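Local coordinates for protein lybatide 2 (Lycium barbarum, PDB 5NGN) that is of unknown function but represents a cystine-rich wolfberry peptide with a compact helical scaffold stapled by four disulfides, at residues Ser4-Asn9 with Gln21-Cys26. Numbering follows the deposited sequence.
Sequences SEYCSN and QYTLCC
Glu5, Tyr6 and Cys7 meet one side of helix 19-30 through Tyr22, Thr23 and Cys26, joining the N-terminal loop to the helix of this cystine-stapled scaffold. Tyr22 OH donates to Glu5 OE1 at 2.6 Å. The acceptor is approached on its syn side, 18° out of the carboxylate plane, and OE1 lies at the edge of the Tyr22 ring, whose plane stands 80° from the carboxylate. A bend at chi2 (89°) curls the Glu5 chain so that its carboxylate can meet this hydroxyl. Tyr22 OH also takes a hydrogen bond from Cys3 N, so the hydroxyl donates to the carboxylate and accepts from the Cys3 amide. Tyr6 OH lies 2.9 Å from Thr23 OG1, which also hydrogen-bonds Gln19 O one turn earlier in the helix. Tyr6 CE2 approaches Tyr22 CE2 to 3.9 Å, and Tyr6 CD2 packs against Cys26 CB at 3.6 Å. Glu5 CB covers one face of the Tyr6 ring, over its centre, and Cys26 SG lies at that ring's edge, 5.3 Å from the centroid. Cys26 SG also lies 3.7 Å above the plane of the Tyr22 ring, displaced from its centre. The Cys3-Cys26 and Cys7-Cys31 disulfides tie the N-terminal region to the helix and to the residue just after it. Against the helix itself, Cys7 SG comes within 3.5 Å of Cys26 O.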
loop_
_atom_site.group_PDB
_atom_site.type_symbol
_atom_site.label_atom_id
_atom_site.label_comp_id
_atom_site.label_asym_id
_atom_site.label_seq_id
_atom_site.Cartn_x
_atom_site.Cartn_y
_atom_site.Cartn_z
ATOM N N SER A 4 0.177 5.264 3.069
ATOM C CA SER A 4 0.227 6.046 4.278
ATOM C C SER A 4 -0.674 5.506 5.416
ATOM O O SER A 4 -0.408 5.792 6.589
ATOM C CB SER A 4 -0.138 7.507 3.967
ATOM O OG SER A 4 -1.438 7.609 3.421
ATOM N N GLU A 5 -1.738 4.820 5.031
ATOM C CA GLU A 5 -2.601 4.179 6.057
ATOM C C GLU A 5 -1.920 3.135 6.866
ATOM O O GLU A 5 -2.404 2.868 7.960
ATOM C CB GLU A 5 -3.895 3.600 5.413
ATOM C CG GLU A 5 -4.666 4.656 4.617
ATOM C CD GLU A 5 -4.247 4.769 3.162
ATOM O OE1 GLU A 5 -3.153 4.401 2.776
ATOM O OE2 GLU A 5 -5.098 5.314 2.358
ATOM N N TYR A 6 -0.872 2.528 6.323
ATOM C CA TYR A 6 -0.341 1.306 6.881
ATOM C C TYR A 6 1.135 1.280 7.153
ATOM O O TYR A 6 1.616 0.406 7.866
ATOM C CB TYR A 6 -0.625 0.195 5.947
ATOM C CG TYR A 6 -2.027 0.032 5.511
ATOM C CD1 TYR A 6 -3.054 -0.185 6.462
ATOM C CD2 TYR A 6 -2.393 0.112 4.194
ATOM C CE1 TYR A 6 -4.355 -0.359 6.051
ATOM C CE2 TYR A 6 -3.708 -0.027 3.773
ATOM C CZ TYR A 6 -4.687 -0.337 4.698
ATOM O OH TYR A 6 -5.956 -0.517 4.295
ATOM N N CYS A 7 1.916 2.233 6.576
ATOM C CA CYS A 7 3.357 2.179 6.492
ATOM C C CYS A 7 3.934 3.547 6.765
ATOM O O CYS A 7 3.299 4.539 6.470
ATOM C CB CYS A 7 3.792 1.759 5.059
ATOM S SG CYS A 7 3.203 0.229 4.379
ATOM N N SER A 8 5.180 3.570 7.215
ATOM C CA SER A 8 5.914 4.842 7.221
ATOM C C SER A 8 6.607 5.100 5.907
ATOM O O SER A 8 6.795 6.269 5.506
ATOM C CB SER A 8 6.882 4.898 8.411
ATOM O OG SER A 8 7.844 3.902 8.230
ATOM N N ASN A 9 6.956 4.078 5.175
ATOM C CA ASN A 9 7.478 4.314 3.840
ATOM C C ASN A 9 6.340 4.411 2.838
ATOM O O ASN A 9 5.203 4.230 3.174
ATOM C CB ASN A 9 8.537 3.385 3.473
ATOM C CG ASN A 9 8.008 1.999 3.310
ATOM O OD1 ASN A 9 7.357 1.473 4.211
ATOM N ND2 ASN A 9 8.258 1.415 2.187
ATOM N N GLN A 21 -6.832 -5.309 -2.597
ATOM C CA GLN A 21 -5.560 -5.299 -3.326
ATOM C C GLN A 21 -4.639 -4.189 -2.879
ATOM O O GLN A 21 -3.417 -4.396 -2.727
ATOM C CB GLN A 21 -5.774 -5.283 -4.820
ATOM C CG GLN A 21 -6.283 -6.650 -5.282
ATOM C CD GLN A 21 -6.490 -6.788 -6.755
ATOM O OE1 GLN A 21 -5.515 -6.803 -7.495
ATOM N NE2 GLN A 21 -7.719 -7.041 -7.171
ATOM N N TYR A 22 -5.162 -2.998 -2.653
ATOM C CA TYR A 22 -4.359 -1.935 -2.069
ATOM C C TYR A 22 -3.738 -2.335 -0.741
ATOM O O TYR A 22 -2.534 -2.166 -0.511
ATOM C CB TYR A 22 -5.212 -0.655 -1.906
ATOM C CG TYR A 22 -4.476 0.519 -1.288
ATOM C CD1 TYR A 22 -3.545 1.225 -2.014
ATOM C CD2 TYR A 22 -4.718 0.922 0.015
ATOM C CE1 TYR A 22 -2.929 2.324 -1.494
ATOM C CE2 TYR A 22 -4.117 2.044 0.553
ATOM C CZ TYR A 22 -3.203 2.748 -0.227
ATOM O OH TYR A 22 -2.571 3.858 0.311
ATOM N N THR A 23 -4.570 -2.864 0.172
ATOM C CA THR A 23 -4.064 -3.249 1.479
ATOM C C THR A 23 -2.960 -4.348 1.371
ATOM O O THR A 23 -1.912 -4.246 2.029
ATOM C CB THR A 23 -5.248 -3.703 2.368
ATOM O OG1 THR A 23 -6.254 -2.680 2.384
ATOM C CG2 THR A 23 -4.758 -4.029 3.746
ATOM N N LEU A 24 -3.249 -5.367 0.546
ATOM C CA LEU A 24 -2.208 -6.406 0.282
ATOM C C LEU A 24 -0.912 -5.838 -0.232
ATOM O O LEU A 24 0.161 -6.123 0.280
ATOM C CB LEU A 24 -2.741 -7.372 -0.734
ATOM C CG LEU A 24 -3.788 -8.380 -0.226
ATOM C CD1 LEU A 24 -4.493 -8.956 -1.394
ATOM C CD2 LEU A 24 -3.182 -9.388 0.693
ATOM N N CYS A 25 -1.038 -4.950 -1.240
ATOM C CA CYS A 25 0.151 -4.322 -1.768
ATOM C C CYS A 25 0.904 -3.653 -0.653
ATOM O O CYS A 25 2.114 -3.769 -0.528
ATOM C CB CYS A 25 -0.265 -3.359 -2.848
ATOM S SG CYS A 25 1.060 -2.592 -3.823
ATOM N N CYS A 26 0.234 -2.893 0.153
ATOM C CA CYS A 26 0.914 -2.128 1.190
ATOM C C CYS A 26 1.535 -2.987 2.255
ATOM O O CYS A 26 2.674 -2.770 2.621
ATOM C CB CYS A 26 -0.031 -1.119 1.811
ATOM S SG CYS A 26 -0.542 0.188 0.619
#